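Local coordinates for arginase (Thermus thermophilus, PDB 2EF5), which probably hydrolyses L-arginine to L-ornithine and urea, using two manganese ions per subunit, at residues D161-G166 against E201-H206; L210-S215 against A250-V255. All coordinates share one frame; numbering follows the deposited sequence.

How the contacts relate
Both contacts lie on the parallel beta sheet of the arginase fold, with their centres about 11 Å apart. Contact 1 comes first along the chain and closes before contact 2 opens. It packs helix 196-206 on strand 162-167. The chain then runs from that helix into strand 212-217, which contact 2 pairs with the start of strand 255-261, just after helix 239-252. In the sheet, strand 113-117 lies between strands 162-167 and 212-217. The contacts also touch directly. Arg254 NH2 probably donates to Leu204 O, and the Leu204 side chain packs on Leu212 and Ser252. Helices 196-206 and 239-252 are thereby joined beside the sheet whose strand ends carry or lead into the manganese-binding residues.

Contact 1: residues D161-G166 against E201-H206; sequences DVVLVG and EEVLKH
This is a buried helix-on-sheet contact in the alpha/beta fold of arginase. Helix 196-206 lies on strand 162-167, an inner strand of the parallel sheet. Their segments run nearly antiparallel, at 168°, with axes 9.3 Å apart. Val163 and Val165 send their side chains toward the helix, while Val162 and Leu164 point to the other face. The packing centres on Val203. Val203 CG2 meets Val163 CG1 at 3.6 Å and reaches Val165 CG2 at 4.1 Å, so one methyl serves two strand residues. Val115 of the adjoining strand 113-117 also touches Val203. The other methyl of Val163 is used by His206. The His206 ring swings out with CG anti to the backbone N (chi1 -171°), which brings CD2 to 3.5 Å from Val163 CG2. The approach to the ring is oblique. Two waters bridge the polar groups at the His206 end. One donates to both Asp161 OD1 and the helix carbonyl His206 O. Asp161 OD1 also forms a salt bridge with Arg111, so this acceptor is shared by a charge and a water. The second water is hydrogen-bonded to Val162 O at 2.7 Å and to His206 NE2 at 3.0 Å.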
ATOM      1  N   ASP A 161       1.367 -10.995 -26.310  1.00 28.61           N
ATOM      2  CA  ASP A 161       0.148 -11.440 -26.972  1.00 27.23           C
ATOM      3  C   ASP A 161      -0.336 -12.731 -26.312  1.00 26.35           C
ATOM      4  O   ASP A 161      -1.050 -13.526 -26.921  1.00 24.29           O
ATOM      5  CB  ASP A 161       0.388 -11.673 -28.465  1.00 28.55           C
ATOM      6  CG  ASP A 161       0.806 -10.407 -29.195  1.00 31.30           C
ATOM      7  OD1 ASP A 161       0.242  -9.338 -28.890  1.00 31.86           O
ATOM      8  OD2 ASP A 161       1.683 -10.484 -30.083  1.00 32.72           O
ATOM      9  N   VAL A 162       0.065 -12.924 -25.057  1.00 25.54           N
ATOM     10  CA  VAL A 162      -0.320 -14.106 -24.290  1.00 25.64           C
ATOM     11  C   VAL A 162      -1.103 -13.706 -23.042  1.00 25.98           C
ATOM     12  O   VAL A 162      -0.776 -12.729 -22.378  1.00 25.54           O
ATOM     13  CB  VAL A 162       0.915 -14.922 -23.831  1.00 25.88           C
ATOM     14  CG1 VAL A 162       0.479 -16.055 -22.880  1.00 24.44           C
ATOM     15  CG2 VAL A 162       1.645 -15.504 -25.044  1.00 26.23           C
ATOM     16  N   VAL A 163      -2.152 -14.460 -22.737  1.00 24.19           N
ATOM     17  CA  VAL A 163      -2.952 -14.202 -21.545  1.00 22.74           C
ATOM     18  C   VAL A 163      -3.242 -15.544 -20.888  1.00 22.27           C
ATOM     19  O   VAL A 163      -3.691 -16.475 -21.550  1.00 22.68           O
ATOM     20  CB  VAL A 163      -4.307 -13.505 -21.872  1.00 23.19           C
ATOM     21  CG1 VAL A 163      -5.079 -13.257 -20.589  1.00 23.70           C
ATOM     22  CG2 VAL A 163      -4.072 -12.173 -22.589  1.00 20.21           C
ATOM     23  N   LEU A 164      -2.949 -15.637 -19.594  1.00 21.38           N
ATOM     24  CA  LEU A 164      -3.184 -16.846 -18.818  1.00 20.88           C
ATOM     25  C   LEU A 164      -4.457 -16.617 -18.012  1.00 20.67           C
ATOM     26  O   LEU A 164      -4.634 -15.547 -17.429  1.00 20.43           O
ATOM     27  CB  LEU A 164      -2.016 -17.102 -17.863  1.00 22.04           C
ATOM     28  CG  LEU A 164      -0.752 -17.753 -18.428  1.00 24.97           C
ATOM     29  CD1 LEU A 164       0.427 -17.575 -17.468  1.00 25.33           C
ATOM     30  CD2 LEU A 164      -1.034 -19.236 -18.651  1.00 26.20           C
ATOM     31  N   VAL A 165      -5.332 -17.618 -17.972  1.00 18.86           N
ATOM     32  CA  VAL A 165      -6.584 -17.503 -17.233  1.00 17.96           C
ATOM     33  C   VAL A 165      -6.832 -18.740 -16.385  1.00 18.88           C
ATOM     34  O   VAL A 165      -6.766 -19.864 -16.885  1.00 18.13           O
ATOM     35  CB  VAL A 165      -7.797 -17.326 -18.197  1.00 20.25           C
ATOM     36  CG1 VAL A 165      -9.089 -17.143 -17.394  1.00 18.28           C
ATOM     37  CG2 VAL A 165      -7.568 -16.138 -19.130  1.00 21.07           C
ATOM     38  N   GLY A 166      -7.113 -18.523 -15.102  1.00 18.24           N
ATOM     39  CA  GLY A 166      -7.406 -19.619 -14.195  1.00 19.43           C
ATOM     40  C   GLY A 166      -6.236 -20.169 -13.402  1.00 21.28           C
ATOM     41  O   GLY A 166      -6.395 -21.143 -12.673  1.00 18.92           O
ATOM     42  N   GLU A 201     -13.649 -10.052 -21.269  1.00 26.20           N
ATOM     43  CA  GLU A 201     -13.670  -8.787 -22.001  1.00 28.72           C
ATOM     44  C   GLU A 201     -12.254  -8.221 -22.056  1.00 27.49           C
ATOM     45  O   GLU A 201     -11.799  -7.759 -23.099  1.00 29.15           O
ATOM     46  CB  GLU A 201     -14.596  -7.780 -21.305  1.00 30.23           C
ATOM     47  CG  GLU A 201     -16.022  -8.278 -21.080  1.00 36.36           C
ATOM     48  CD  GLU A 201     -16.891  -8.212 -22.325  1.00 40.85           C
ATOM     49  OE1 GLU A 201     -16.418  -8.593 -23.420  1.00 43.65           O
ATOM     50  OE2 GLU A 201     -18.062  -7.788 -22.202  1.00 44.41           O
ATOM     51  N   GLU A 202     -11.563  -8.259 -20.924  1.00 26.29           N
ATOM     52  CA  GLU A 202     -10.197  -7.754 -20.851  1.00 27.89           C
ATOM     53  C   GLU A 202      -9.227  -8.566 -21.708  1.00 27.87           C
ATOM     54  O   GLU A 202      -8.282  -8.021 -22.278  1.00 27.95           O
ATOM     55  CB  GLU A 202      -9.729  -7.722 -19.395  1.00 28.33           C
ATOM     56  CG  GLU A 202     -10.287  -6.539 -18.618  1.00 31.92           C
ATOM     57  CD  GLU A 202      -9.794  -6.489 -17.186  1.00 33.25           C
ATOM     58  OE1 GLU A 202      -8.708  -7.043 -16.908  1.00 33.67           O
ATOM     59  OE2 GLU A 202     -10.483  -5.883 -16.338  1.00 34.87           O
ATOM     60  N   VAL A 203      -9.458  -9.870 -21.796  1.00 26.13           N
ATOM     61  CA  VAL A 203      -8.612 -10.728 -22.613  1.00 25.06           C
ATOM     62  C   VAL A 203      -8.735 -10.290 -24.075  1.00 25.49           C
ATOM     63  O   VAL A 203      -7.733 -10.089 -24.765  1.00 24.74           O
ATOM     64  CB  VAL A 203      -9.036 -12.226 -22.489  1.00 24.16           C
ATOM     65  CG1 VAL A 203      -8.409 -13.055 -23.592  1.00 23.71           C
ATOM     66  CG2 VAL A 203      -8.620 -12.773 -21.136  1.00 24.07           C
ATOM     67  N   LEU A 204      -9.970 -10.143 -24.547  1.00 24.55           N
ATOM     68  CA  LEU A 204     -10.206  -9.743 -25.928  1.00 26.76           C
ATOM     69  C   LEU A 204      -9.624  -8.366 -26.249  1.00 29.05           C
ATOM     70  O   LEU A 204      -9.158  -8.131 -27.370  1.00 29.85           O
ATOM     71  CB  LEU A 204     -11.707  -9.747 -26.223  1.00 24.59           C
ATOM     72  CG  LEU A 204     -12.377 -11.122 -26.243  1.00 24.02           C
ATOM     73  CD1 LEU A 204     -13.876 -10.953 -26.422  1.00 20.41           C
ATOM     74  CD2 LEU A 204     -11.788 -11.961 -27.365  1.00 21.45           C
ATOM     75  N   LYS A 205      -9.662  -7.467 -25.269  1.00 29.90           N
ATOM     76  CA  LYS A 205      -9.143  -6.112 -25.445  1.00 32.04           C
ATOM     77  C   LYS A 205      -7.625  -6.162 -25.526  1.00 32.45           C
ATOM     78  O   LYS A 205      -7.011  -5.570 -26.422  1.00 32.93           O
ATOM     79  CB  LYS A 205      -9.561  -5.227 -24.264  1.00 33.86           C
ATOM     80  CG  LYS A 205      -9.198  -3.752 -24.406  1.00 38.57           C
ATOM     81  CD  LYS A 205     -10.086  -3.044 -25.426  1.00 42.63           C
ATOM     82  CE  LYS A 205      -9.891  -1.529 -25.394  1.00 43.96           C
ATOM     83  NZ  LYS A 205     -10.897  -0.813 -26.243  1.00 46.01           N
ATOM     84  N   HIS A 206      -7.026  -6.880 -24.581  1.00 31.06           N
ATOM     85  CA  HIS A 206      -5.579  -7.024 -24.518  1.00 30.32           C
ATOM     86  C   HIS A 206      -5.024  -7.632 -25.803  1.00 29.71           C
ATOM     87  O   HIS A 206      -3.895  -7.339 -26.195  1.00 30.18           O
ATOM     88  CB  HIS A 206      -5.196  -7.909 -23.336  1.00 29.84           C
ATOM     89  CG  HIS A 206      -3.726  -7.951 -23.060  1.00 31.36           C
ATOM     90  ND1 HIS A 206      -3.032  -6.874 -22.557  1.00 32.00           N
ATOM     91  CD2 HIS A 206      -2.814  -8.940 -23.235  1.00 30.61           C
ATOM     92  CE1 HIS A 206      -1.753  -7.193 -22.434  1.00 32.46           C
ATOM     93  NE2 HIS A 206      -1.599  -8.442 -22.839  1.00 32.36           N
TER
HETATM   94  O   HOH W   1      -2.040  -8.034 -28.244  1.00 32.26           O
HETATM   95  O   HOH W   2       0.523 -10.383 -22.090  1.00 26.85           O

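Contact 2: residues L210-S215 against A250-V255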
ATOM      1  N   LEU A 210      -6.357  -9.425 -33.113  1.00 28.93           N
ATOM      2  CA  LEU A 210      -5.589 -10.626 -33.428  1.00 28.06           C
ATOM      3  C   LEU A 210      -6.400 -11.905 -33.483  1.00 28.59           C
ATOM      4  O   LEU A 210      -7.405 -12.048 -32.783  1.00 27.94           O
ATOM      5  CB  LEU A 210      -4.493 -10.840 -32.383  1.00 28.14           C
ATOM      6  CG  LEU A 210      -3.442  -9.768 -32.113  1.00 28.72           C
ATOM      7  CD1 LEU A 210      -2.550 -10.230 -30.971  1.00 28.38           C
ATOM      8  CD2 LEU A 210      -2.617  -9.517 -33.370  1.00 28.27           C
ATOM      9  N   PRO A 211      -5.988 -12.846 -34.346  1.00 28.92           N
ATOM     10  CA  PRO A 211      -6.719 -14.113 -34.416  1.00 27.94           C
ATOM     11  C   PRO A 211      -6.328 -14.781 -33.099  1.00 27.80           C
ATOM     12  O   PRO A 211      -5.222 -14.562 -32.595  1.00 27.27           O
ATOM     13  CB  PRO A 211      -6.109 -14.803 -35.631  1.00 28.84           C
ATOM     14  CG  PRO A 211      -4.715 -14.229 -35.696  1.00 29.21           C
ATOM     15  CD  PRO A 211      -4.954 -12.773 -35.393  1.00 29.39           C
ATOM     16  N   LEU A 212      -7.211 -15.589 -32.533  1.00 26.64           N
ATOM     17  CA  LEU A 212      -6.907 -16.193 -31.247  1.00 25.02           C
ATOM     18  C   LEU A 212      -6.800 -17.704 -31.214  1.00 24.43           C
ATOM     19  O   LEU A 212      -7.611 -18.410 -31.817  1.00 24.18           O
ATOM     20  CB  LEU A 212      -7.961 -15.756 -30.238  1.00 24.58           C
ATOM     21  CG  LEU A 212      -8.154 -14.248 -30.077  1.00 24.10           C
ATOM     22  CD1 LEU A 212      -9.358 -13.996 -29.176  1.00 25.26           C
ATOM     23  CD2 LEU A 212      -6.893 -13.618 -29.491  1.00 21.53           C
ATOM     24  N   HIS A 213      -5.778 -18.189 -30.508  1.00 22.44           N
ATOM     25  CA  HIS A 213      -5.576 -19.620 -30.318  1.00 21.06           C
ATOM     26  C   HIS A 213      -5.897 -19.886 -28.852  1.00 19.93           C
ATOM     27  O   HIS A 213      -5.331 -19.260 -27.956  1.00 19.62           O
ATOM     28  CB  HIS A 213      -4.126 -20.032 -30.589  1.00 21.33           C
ATOM     29  CG  HIS A 213      -3.849 -21.470 -30.285  1.00 21.94           C
ATOM     30  ND1 HIS A 213      -3.596 -21.925 -29.009  1.00 23.91           N
ATOM     31  CD2 HIS A 213      -3.859 -22.568 -31.078  1.00 19.81           C
ATOM     32  CE1 HIS A 213      -3.464 -23.238 -29.029  1.00 22.73           C
ATOM     33  NE2 HIS A 213      -3.623 -23.654 -30.273  1.00 23.87           N
ATOM     34  N   VAL A 214      -6.814 -20.805 -28.603  1.00 19.64           N
ATOM     35  CA  VAL A 214      -7.181 -21.122 -27.231  1.00 19.00           C
ATOM     36  C   VAL A 214      -6.611 -22.481 -26.840  1.00 18.82           C
ATOM     37  O   VAL A 214      -6.858 -23.474 -27.507  1.00 19.95           O
ATOM     38  CB  VAL A 214      -8.716 -21.153 -27.062  1.00 19.57           C
ATOM     39  CG1 VAL A 214      -9.075 -21.607 -25.644  1.00 19.66           C
ATOM     40  CG2 VAL A 214      -9.298 -19.773 -27.350  1.00 17.85           C
ATOM     41  N   SER A 215      -5.838 -22.518 -25.765  1.00 18.67           N
ATOM     42  CA  SER A 215      -5.260 -23.770 -25.311  1.00 19.52           C
ATOM     43  C   SER A 215      -5.930 -24.091 -23.982  1.00 19.40           C
ATOM     44  O   SER A 215      -5.679 -23.435 -22.973  1.00 20.07           O
ATOM     45  CB  SER A 215      -3.742 -23.628 -25.144  1.00 18.25           C
ATOM     46  OG  SER A 215      -3.138 -24.902 -25.056  1.00 20.89           O
ATOM     47  N   ALA A 250     -16.025 -16.899 -28.140  1.00 24.03           N
ATOM     48  CA  ALA A 250     -16.684 -17.271 -29.385  1.00 26.28           C
ATOM     49  C   ALA A 250     -17.329 -16.054 -30.048  1.00 27.48           C
ATOM     50  O   ALA A 250     -17.214 -15.875 -31.262  1.00 27.78           O
ATOM     51  CB  ALA A 250     -17.739 -18.341 -29.122  1.00 26.12           C
ATOM     52  N   GLU A 251     -18.000 -15.222 -29.249  1.00 27.66           N
ATOM     53  CA  GLU A 251     -18.678 -14.021 -29.757  1.00 28.72           C
ATOM     54  C   GLU A 251     -17.745 -13.085 -30.523  1.00 28.09           C
ATOM     55  O   GLU A 251     -18.167 -12.415 -31.462  1.00 28.94           O
ATOM     56  CB  GLU A 251     -19.324 -13.220 -28.613  1.00 31.20           C
ATOM     57  CG  GLU A 251     -20.511 -13.887 -27.919  1.00 37.15           C
ATOM     58  CD  GLU A 251     -21.136 -13.008 -26.830  1.00 40.36           C
ATOM     59  OE1 GLU A 251     -20.438 -12.123 -26.282  1.00 41.80           O
ATOM     60  OE2 GLU A 251     -22.326 -13.214 -26.509  1.00 43.31           O
ATOM     61  N   SER A 252     -16.479 -13.030 -30.114  1.00 27.78           N
ATOM     62  CA  SER A 252     -15.501 -12.158 -30.764  1.00 26.80           C
ATOM     63  C   SER A 252     -15.331 -12.543 -32.225  1.00 26.31           C
ATOM     64  O   SER A 252     -14.994 -11.706 -33.054  1.00 27.13           O
ATOM     65  CB  SER A 252     -14.141 -12.261 -30.077  1.00 26.08           C
ATOM     66  OG  SER A 252     -13.498 -13.470 -30.452  1.00 25.72           O
ATOM     67  N   GLY A 253     -15.553 -13.817 -32.529  1.00 25.76           N
ATOM     68  CA  GLY A 253     -15.417 -14.289 -33.896  1.00 24.83           C
ATOM     69  C   GLY A 253     -13.967 -14.369 -34.344  1.00 25.34           C
ATOM     70  O   GLY A 253     -13.688 -14.607 -35.520  1.00 25.76           O
ATOM     71  N   ARG A 254     -13.044 -14.188 -33.404  1.00 24.45           N
ATOM     72  CA  ARG A 254     -11.621 -14.219 -33.708  1.00 24.87           C
ATOM     73  C   ARG A 254     -10.876 -15.505 -33.347  1.00 25.05           C
ATOM     74  O   ARG A 254      -9.684 -15.624 -33.642  1.00 26.12           O
ATOM     75  CB  ARG A 254     -10.923 -13.038 -33.033  1.00 27.59           C
ATOM     76  CG  ARG A 254     -11.250 -11.682 -33.650  1.00 28.64           C
ATOM     77  CD  ARG A 254     -10.316 -10.609 -33.121  1.00 28.94           C
ATOM     78  NE  ARG A 254     -10.708 -10.052 -31.823  1.00 29.86           N
ATOM     79  CZ  ARG A 254      -9.912 -10.002 -30.759  1.00 28.25           C
ATOM     80  NH1 ARG A 254      -8.680 -10.487 -30.825  1.00 27.94           N
ATOM     81  NH2 ARG A 254     -10.330  -9.434 -29.636  1.00 29.24           N
ATOM     82  N   VAL A 255     -11.552 -16.464 -32.716  1.00 23.47           N
ATOM     83  CA  VAL A 255     -10.887 -17.716 -32.352  1.00 21.24           C
ATOM     84  C   VAL A 255     -10.641 -18.549 -33.612  1.00 20.87           C
ATOM     85  O   VAL A 255     -11.566 -18.809 -34.383  1.00 19.41           O
ATOM     86  CB  VAL A 255     -11.728 -18.528 -31.330  1.00 21.98           C
ATOM     87  CG1 VAL A 255     -11.041 -19.857 -31.021  1.00 19.29           C
ATOM     88  CG2 VAL A 255     -11.894 -17.725 -30.047  1.00 20.75           C
TER
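Arg254 NH1 donates to Leu210 O over 2.8 Å, at 158° on the hydrogen. The carbonyl oxygen lies at the guanidinium edge, near its plane, and the bond uses a lone pair of Leu210 O. The second bond is backbone to backbone: Leu212 N donates to Arg254 O at 2.7 Å. Arg254 thus grips both ends of the short run Leu210-Leu212. The Arg254 chain bends at chi3 (-83°), which folds the guanidinium back to Leu210, and Arg254 CD lies 3.3 Å from Leu210 O. NH2 has a further acceptor, Leu204 O, at the end of helix 196-206. With an alanine in place of Arg254, Leu210 O and Leu204 O would probably lose these donors and Leu212 its guanidinium cover. The backbone bond from Leu212 N leads into the parallel pairing within the beta-alpha-beta unit of strand 212-217, helix 239-252 and strand 255-261. Leu212 and Val255 form the bridge, and Val255 CA makes a CA-H...O contact to Leu212 O at 3.4 Å. Before it, Gly253 leaves the helix with positive phi. Ser252 OG accepts from Arg254 N at 3.1 Å, an ST turn, and is also hydrogen-bonded to the helix carbonyl Leu249 O. Packing completes the contact. Leu212 CD1 lies over one face of the guanidinium, while its CD2 comes to 3.8 Å from Arg254 NH1. Further along the strands the packing is apolar: a chi1 of 177° turns Val255 CG1 to Val214 CG2, 4.1 Å away.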